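Exopolygalacturonase (Yersinia enterocolitica, PDB 2UVF) probably releases galacturonic acid units from the chain ends of pectin-derived polygalacturonate, as a periplasmic family 28 glycoside hydrolase with a beta-helix fold. Local coordinates at residues V365-D376 with N390-G401. Residues are numbered along the deposited sequence; the frame is centred on the assembly and turned at random.
Sequences VVANGLIHQTYD and NVMVFNNFFDTG. With NI (nickel (II) ion), chain K; SO4 (sulfate ion), chain G.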
ATOM      1  N   VAL A 365      -2.008  -0.285 -11.936  1.00 32.02           N
ATOM      2  CA  VAL A 365      -2.917  -0.242 -10.785  1.00 30.82           C
ATOM      3  C   VAL A 365      -2.818   1.133 -10.150  1.00 30.52           C
ATOM      4  O   VAL A 365      -1.728   1.668 -10.018  1.00 30.30           O
ATOM      5  CB  VAL A 365      -2.556  -1.285  -9.701  1.00 30.60           C
ATOM      6  CG1 VAL A 365      -3.483  -1.143  -8.488  1.00 27.94           C
ATOM      7  CG2 VAL A 365      -2.565  -2.734 -10.279  1.00 30.02           C
ATOM      8  N   VAL A 366      -3.964   1.688  -9.764  1.00 30.14           N
ATOM      9  CA  VAL A 366      -4.011   2.957  -9.025  1.00 29.68           C
ATOM     10  C   VAL A 366      -4.880   2.806  -7.783  1.00 29.08           C
ATOM     11  O   VAL A 366      -6.024   2.329  -7.872  1.00 29.84           O
ATOM     12  CB  VAL A 366      -4.502   4.151  -9.931  1.00 29.81           C
ATOM     13  CG1 VAL A 366      -4.735   5.456  -9.090  1.00 30.65           C
ATOM     14  CG2 VAL A 366      -3.497   4.414 -11.027  1.00 28.67           C
ATOM     15  N   ALA A 367      -4.336   3.188  -6.623  1.00 28.33           N
ATOM     16  CA  ALA A 367      -5.149   3.321  -5.408  1.00 27.45           C
ATOM     17  C   ALA A 367      -5.224   4.773  -4.911  1.00 27.19           C
ATOM     18  O   ALA A 367      -4.254   5.330  -4.414  1.00 26.98           O
ATOM     19  CB  ALA A 367      -4.674   2.358  -4.301  1.00 27.29           C
ATOM     20  N   ASN A 368      -6.400   5.371  -5.055  1.00 26.91           N
ATOM     21  CA  ASN A 368      -6.595   6.776  -4.764  1.00 27.15           C
ATOM     22  C   ASN A 368      -7.581   6.981  -3.597  1.00 27.22           C
ATOM     23  O   ASN A 368      -8.777   6.775  -3.747  1.00 26.72           O
ATOM     24  CB  ASN A 368      -7.113   7.487  -6.030  1.00 27.19           C
ATOM     25  CG  ASN A 368      -7.435   8.968  -5.803  1.00 27.60           C
ATOM     26  OD1 ASN A 368      -7.052   9.563  -4.794  1.00 27.82           O
ATOM     27  ND2 ASN A 368      -8.130   9.575  -6.768  1.00 28.28           N
ATOM     28  N   GLY A 369      -7.063   7.381  -2.440  1.00 26.75           N
ATOM     29  CA  GLY A 369      -7.912   7.859  -1.361  1.00 26.89           C
ATOM     30  C   GLY A 369      -8.690   6.792  -0.645  1.00 27.56           C
ATOM     31  O   GLY A 369      -9.839   7.015  -0.209  1.00 28.21           O
ATOM     32  N   LEU A 370      -8.081   5.621  -0.517  1.00 26.82           N
ATOM     33  CA  LEU A 370      -8.701   4.546   0.247  1.00 26.02           C
ATOM     34  C   LEU A 370      -8.443   4.798   1.728  1.00 25.14           C
ATOM     35  O   LEU A 370      -7.470   5.456   2.104  1.00 24.67           O
ATOM     36  CB  LEU A 370      -8.168   3.170  -0.184  1.00 26.30           C
ATOM     37  CG  LEU A 370      -8.014   2.833  -1.681  1.00 26.91           C
ATOM     38  CD1 LEU A 370      -7.384   1.415  -1.857  1.00 27.16           C
ATOM     39  CD2 LEU A 370      -9.313   2.898  -2.428  1.00 23.69           C
ATOM     40  N   ILE A 371      -9.338   4.302   2.566  1.00 24.30           N
ATOM     41  CA  ILE A 371      -9.190   4.423   4.002  1.00 23.80           C
ATOM     42  C   ILE A 371      -9.114   2.989   4.552  1.00 24.33           C
ATOM     43  O   ILE A 371     -10.074   2.247   4.443  1.00 24.38           O
ATOM     44  CB  ILE A 371     -10.369   5.287   4.589  1.00 24.22           C
ATOM     45  CG1 ILE A 371     -10.322   6.720   3.994  1.00 22.83           C
ATOM     46  CG2 ILE A 371     -10.346   5.319   6.103  1.00 23.26           C
ATOM     47  CD1 ILE A 371     -11.669   7.407   3.932  1.00 25.70           C
ATOM     48  N   HIS A 372      -7.949   2.594   5.081  1.00 23.34           N
ATOM     49  CA  HIS A 372      -7.748   1.242   5.621  1.00 22.86           C
ATOM     50  C   HIS A 372      -7.840   1.328   7.126  1.00 22.07           C
ATOM     51  O   HIS A 372      -7.056   2.014   7.740  1.00 21.51           O
ATOM     52  CB  HIS A 372      -6.366   0.657   5.207  1.00 22.53           C
ATOM     53  CG  HIS A 372      -6.016   0.926   3.779  1.00 21.34           C
ATOM     54  ND1 HIS A 372      -6.250   0.013   2.772  1.00 23.69           N
ATOM     55  CD2 HIS A 372      -5.528   2.033   3.177  1.00 20.52           C
ATOM     56  CE1 HIS A 372      -5.901   0.545   1.611  1.00 23.47           C
ATOM     57  NE2 HIS A 372      -5.457   1.770   1.828  1.00 19.34           N
ATOM     58  N   GLN A 373      -8.813   0.640   7.704  1.00 22.99           N
ATOM     59  CA  GLN A 373      -9.006   0.628   9.133  1.00 24.01           C
ATOM     60  C   GLN A 373      -9.111  -0.839   9.586  1.00 24.49           C
ATOM     61  O   GLN A 373     -10.212  -1.393   9.762  1.00 24.96           O
ATOM     62  CB  GLN A 373     -10.268   1.432   9.503  1.00 24.50           C
ATOM     63  CG  GLN A 373     -10.324   2.906   9.011  1.00 23.36           C
ATOM     64  CD  GLN A 373     -11.677   3.551   9.324  1.00 24.52           C
ATOM     65  OE1 GLN A 373     -12.709   2.870   9.353  1.00 26.18           O
ATOM     66  NE2 GLN A 373     -11.678   4.846   9.574  1.00 25.71           N
ATOM     67  N   THR A 374      -7.948  -1.465   9.765  1.00 24.11           N
ATOM     68  CA  THR A 374      -7.870  -2.907   9.973  1.00 23.39           C
ATOM     69  C   THR A 374      -6.920  -3.256  11.110  1.00 23.62           C
ATOM     70  O   THR A 374      -6.487  -4.389  11.210  1.00 24.20           O
ATOM     71  CB  THR A 374      -7.437  -3.665   8.690  1.00 23.60           C
ATOM     72  OG1 THR A 374      -6.068  -3.376   8.380  1.00 22.67           O
ATOM     73  CG2 THR A 374      -8.293  -3.265   7.488  1.00 23.56           C
ATOM     74  N   TYR A 375      -6.596  -2.279  11.957  1.00 23.08           N
ATOM     75  CA  TYR A 375      -5.787  -2.518  13.139  1.00 23.24           C
ATOM     76  C   TYR A 375      -6.699  -3.212  14.121  1.00 23.88           C
ATOM     77  O   TYR A 375      -7.824  -2.740  14.314  1.00 24.61           O
ATOM     78  CB  TYR A 375      -5.287  -1.195  13.739  1.00 21.89           C
ATOM     79  CG  TYR A 375      -4.364  -1.390  14.918  1.00 21.42           C
ATOM     80  CD1 TYR A 375      -3.014  -1.646  14.719  1.00 21.80           C
ATOM     81  CD2 TYR A 375      -4.837  -1.336  16.230  1.00 18.10           C
ATOM     82  CE1 TYR A 375      -2.164  -1.854  15.775  1.00 15.77           C
ATOM     83  CE2 TYR A 375      -3.979  -1.511  17.290  1.00 17.91           C
ATOM     84  CZ  TYR A 375      -2.637  -1.766  17.047  1.00 18.49           C
ATOM     85  OH  TYR A 375      -1.755  -1.969  18.090  1.00 18.84           O
ATOM     86  N   ASP A 376      -6.277  -4.325  14.725  1.00 23.77           N
ATOM     87  CA  ASP A 376      -4.978  -4.973  14.493  1.00 24.84           C
ATOM     88  C   ASP A 376      -5.203  -6.412  13.979  1.00 24.50           C
ATOM     89  O   ASP A 376      -4.760  -7.373  14.599  1.00 25.71           O
ATOM     90  CB  ASP A 376      -4.179  -5.000  15.803  1.00 23.61           C
ATOM     91  CG  ASP A 376      -2.720  -5.282  15.590  1.00 25.31           C
ATOM     92  OD1 ASP A 376      -2.002  -5.493  16.593  1.00 24.99           O
ATOM     93  OD2 ASP A 376      -2.276  -5.295  14.420  1.00 27.48           O
ATOM     94  N   ASN A 390       4.104  -1.058 -12.668  1.00 35.82           N
ATOM     95  CA  ASN A 390       3.539   0.290 -12.805  1.00 35.90           C
ATOM     96  C   ASN A 390       2.320   0.499 -11.881  1.00 35.26           C
ATOM     97  O   ASN A 390       1.182   0.513 -12.330  1.00 35.92           O
ATOM     98  CB  ASN A 390       3.242   0.586 -14.294  1.00 35.89           C
ATOM     99  CG  ASN A 390       2.790   2.012 -14.547  1.00 38.03           C
ATOM    100  OD1 ASN A 390       1.827   2.235 -15.285  1.00 38.99           O
ATOM    101  ND2 ASN A 390       3.483   2.985 -13.953  1.00 39.08           N
ATOM    102  N   VAL A 391       2.585   0.635 -10.583  1.00 34.49           N
ATOM    103  CA  VAL A 391       1.540   0.833  -9.563  1.00 33.44           C
ATOM    104  C   VAL A 391       1.685   2.185  -8.810  1.00 33.05           C
ATOM    105  O   VAL A 391       2.747   2.781  -8.742  1.00 32.42           O
ATOM    106  CB  VAL A 391       1.408  -0.382  -8.568  1.00 33.09           C
ATOM    107  CG1 VAL A 391       1.422  -1.738  -9.326  1.00 33.93           C
ATOM    108  CG2 VAL A 391       2.497  -0.372  -7.492  1.00 32.55           C
ATOM    109  N   MET A 392       0.588   2.674  -8.265  1.00 32.66           N
ATOM    110  CA  MET A 392       0.558   4.023  -7.709  1.00 31.97           C
ATOM    111  C   MET A 392      -0.415   4.046  -6.551  1.00 30.26           C
ATOM    112  O   MET A 392      -1.497   3.507  -6.673  1.00 29.05           O
ATOM    113  CB  MET A 392       0.066   4.978  -8.782  1.00 32.20           C
ATOM    114  CG  MET A 392       0.417   6.397  -8.557  1.00 32.76           C
ATOM    115  SD  MET A 392      -0.551   7.394  -9.704  1.00 33.21           S
ATOM    116  CE  MET A 392       0.295   7.102 -11.261  1.00 28.78           C
ATOM    117  N   VAL A 393       0.008   4.616  -5.423  1.00 29.20           N
ATOM    118  CA  VAL A 393      -0.844   4.808  -4.263  1.00 27.42           C
ATOM    119  C   VAL A 393      -0.699   6.243  -3.739  1.00 27.78           C
ATOM    120  O   VAL A 393       0.380   6.659  -3.309  1.00 27.35           O
ATOM    121  CB  VAL A 393      -0.488   3.798  -3.138  1.00 28.10           C
ATOM    122  CG1 VAL A 393      -1.209   4.131  -1.838  1.00 26.01           C
ATOM    123  CG2 VAL A 393      -0.807   2.370  -3.552  1.00 25.93           C
ATOM    124  N   PHE A 394      -1.800   6.992  -3.756  1.00 27.40           N
ATOM    125  CA  PHE A 394      -1.803   8.341  -3.219  1.00 26.68           C
ATOM    126  C   PHE A 394      -3.099   8.668  -2.488  1.00 26.15           C
ATOM    127  O   PHE A 394      -4.130   8.037  -2.734  1.00 26.03           O
ATOM    128  CB  PHE A 394      -1.488   9.375  -4.315  1.00 27.15           C
ATOM    129  CG  PHE A 394      -2.541   9.510  -5.402  1.00 26.12           C
ATOM    130  CD1 PHE A 394      -3.401  10.599  -5.408  1.00 24.88           C
ATOM    131  CD2 PHE A 394      -2.588   8.611  -6.478  1.00 26.08           C
ATOM    132  CE1 PHE A 394      -4.336  10.779  -6.427  1.00 22.82           C
ATOM    133  CE2 PHE A 394      -3.526   8.772  -7.512  1.00 25.47           C
ATOM    134  CZ  PHE A 394      -4.403   9.852  -7.480  1.00 25.48           C
ATOM    135  N   ASN A 395      -3.013   9.630  -1.572  1.00 25.51           N
ATOM    136  CA  ASN A 395      -4.137  10.071  -0.730  1.00 25.42           C
ATOM    137  C   ASN A 395      -4.761   9.029   0.175  1.00 24.88           C
ATOM    138  O   ASN A 395      -5.850   9.241   0.696  1.00 25.33           O
ATOM    139  CB  ASN A 395      -5.227  10.765  -1.565  1.00 25.42           C
ATOM    140  CG  ASN A 395      -4.719  12.019  -2.235  1.00 27.56           C
ATOM    141  OD1 ASN A 395      -3.537  12.404  -2.078  1.00 27.43           O
ATOM    142  ND2 ASN A 395      -5.586  12.646  -3.032  1.00 30.68           N
ATOM    143  N   ASN A 396      -4.062   7.923   0.383  1.00 25.11           N
ATOM    144  CA  ASN A 396      -4.555   6.840   1.239  1.00 24.65           C
ATOM    145  C   ASN A 396      -4.383   7.187   2.705  1.00 23.63           C
ATOM    146  O   ASN A 396      -3.443   7.858   3.072  1.00 24.67           O
ATOM    147  CB  ASN A 396      -3.816   5.523   0.925  1.00 25.02           C
ATOM    148  CG  ASN A 396      -4.429   4.731  -0.234  1.00 24.11           C
ATOM    149  OD1 ASN A 396      -4.544   3.503  -0.164  1.00 23.53           O
ATOM    150  ND2 ASN A 396      -4.815   5.414  -1.295  1.00 25.96           N
ATOM    151  N   PHE A 397      -5.314   6.752   3.540  1.00 23.36           N
ATOM    152  CA  PHE A 397      -5.105   6.707   4.984  1.00 22.74           C
ATOM    153  C   PHE A 397      -4.831   5.236   5.362  1.00 22.38           C
ATOM    154  O   PHE A 397      -5.587   4.365   4.974  1.00 22.68           O
ATOM    155  CB  PHE A 397      -6.343   7.251   5.721  1.00 22.14           C
ATOM    156  CG  PHE A 397      -6.299   7.100   7.237  1.00 22.86           C
ATOM    157  CD1 PHE A 397      -5.838   8.137   8.051  1.00 21.46           C
ATOM    158  CD2 PHE A 397      -6.772   5.938   7.850  1.00 23.63           C
ATOM    159  CE1 PHE A 397      -5.820   8.002   9.428  1.00 20.82           C
ATOM    160  CE2 PHE A 397      -6.752   5.798   9.230  1.00 21.80           C
ATOM    161  CZ  PHE A 397      -6.277   6.828  10.017  1.00 20.90           C
ATOM    162  N   PHE A 398      -3.748   4.974   6.093  1.00 22.17           N
ATOM    163  CA  PHE A 398      -3.393   3.588   6.510  1.00 21.85           C
ATOM    164  C   PHE A 398      -3.389   3.471   8.030  1.00 21.59           C
ATOM    165  O   PHE A 398      -2.670   4.193   8.699  1.00 20.61           O
ATOM    166  CB  PHE A 398      -2.025   3.133   5.975  1.00 21.63           C
ATOM    167  CG  PHE A 398      -1.982   2.902   4.497  1.00 23.71           C
ATOM    168  CD1 PHE A 398      -2.290   1.650   3.957  1.00 25.01           C
ATOM    169  CD2 PHE A 398      -1.609   3.927   3.632  1.00 22.72           C
ATOM    170  CE1 PHE A 398      -2.245   1.440   2.566  1.00 22.49           C
ATOM    171  CE2 PHE A 398      -1.550   3.721   2.268  1.00 21.53           C
ATOM    172  CZ  PHE A 398      -1.873   2.479   1.733  1.00 22.17           C
ATOM    173  N   ASP A 399      -4.218   2.561   8.552  1.00 21.74           N
ATOM    174  CA  ASP A 399      -4.177   2.104   9.951  1.00 22.12           C
ATOM    175  C   ASP A 399      -4.477   0.586   9.872  1.00 22.42           C
ATOM    176  O   ASP A 399      -5.640   0.160   9.774  1.00 22.88           O
ATOM    177  CB  ASP A 399      -5.222   2.865  10.800  1.00 21.51           C
ATOM    178  CG  ASP A 399      -4.987   2.736  12.278  1.00 22.49           C
ATOM    179  OD1 ASP A 399      -3.957   3.251  12.756  1.00 23.93           O
ATOM    180  OD2 ASP A 399      -5.850   2.140  12.981  1.00 24.46           O
ATOM    181  N   THR A 400      -3.422  -0.221   9.864  1.00 21.87           N
ATOM    182  CA  THR A 400      -3.525  -1.590   9.366  1.00 21.22           C
ATOM    183  C   THR A 400      -3.043  -2.593  10.414  1.00 21.29           C
ATOM    184  O   THR A 400      -2.300  -2.246  11.316  1.00 20.77           O
ATOM    185  CB  THR A 400      -2.732  -1.748   8.030  1.00 21.08           C
ATOM    186  OG1 THR A 400      -1.363  -1.397   8.244  1.00 21.97           O
ATOM    187  CG2 THR A 400      -3.290  -0.847   6.928  1.00 18.88           C
ATOM    188  N   GLY A 401      -3.487  -3.839  10.278  1.00 22.03           N
ATOM    189  CA  GLY A 401      -3.092  -4.907  11.174  1.00 22.79           C
ATOM    190  C   GLY A 401      -1.692  -5.398  10.888  1.00 23.62           C
ATOM    191  O   GLY A 401      -1.059  -5.963  11.774  1.00 23.70           O
TER
HETATM  192 NI    NI K1614      -0.314  -5.407  13.637  1.00 34.33          NI
HETATM  193  S   SO4 G1610     -10.221   8.424   8.614  1.00 83.05           S
HETATM  194  O1  SO4 G1610     -10.795   8.797   7.318  1.00 82.61           O
HETATM  195  O2  SO4 G1610     -10.691   9.370   9.622  1.00 83.29           O
HETATM  196  O3  SO4 G1610     -10.588   7.070   9.029  1.00 82.31           O
HETATM  197  O4  SO4 G1610      -8.772   8.472   8.497  1.00 83.26           O
HETATM  198  O   HOH W   1      -8.075   0.653  12.390  1.00 18.13           O
HETATM  199  O   HOH W   2       0.403  -5.060  15.693  1.00 27.23           O
HETATM  200  O   HOH W   3      -0.667  -3.062  13.176  1.00 26.55           O
HETATM  201  O   HOH W   4      -0.190  -7.853  14.154  1.00 38.66           O
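Asp376 OD2 and Gly401 O meet at a nickel ion, each 2.1 Å from it, and three waters add to its shell. Water 2 also donates to Asp376 OD1 and water 3 to Thr400 O, so both loops just past the strands are held around the metal. In the middle, His372 NE2 donates to Asn396 OD1 at 2.8 Å in an almost straight bond (178°); the acceptor lies in the imidazole plane, whereas the donor is tilted out of the carbonyl plane. Asn396 ND2 turns back to bond Phe394 O, which also accepts from Gly369 N, so one amide links the end of strand 391-394 to the histidine. With CG of His372 anti to its carbonyl carbon (chi1 -42°), the imidazole lies alongside Phe398 in an offset stack, centroids 4.3 Å apart and planes at 5°; Phe431 meets Phe398 in turn. These rings point into the helix interior, where Ile383 touches both His372 and Asn396. Backbone hydrogen bonds of parallel strands join both pairs, among them Ala367 N to Met392 O at 2.9 Å and Thr374 N to Asp399 O at 2.8 Å. On the side of the sheet away from Ala367 and Val393, Asn368 lays its amide nearly flat over the Phe394 ring, and its CB makes a CH-pi contact, 4.3 Å from the ring centroid, while ND2 bonds to Tyr343 OH. In the next strand pair, Ile371 CG2 packs against Phe397 CD2 at 4.0 Å, and a sulfate lies over one Phe397 face. Such in-register stacking on successive coils is characteristic of the right-handed parallel beta-helix of family 28; here the buried imidazole N-H is satisfied by the neighbouring coil, which probably fixes the ring's rotation.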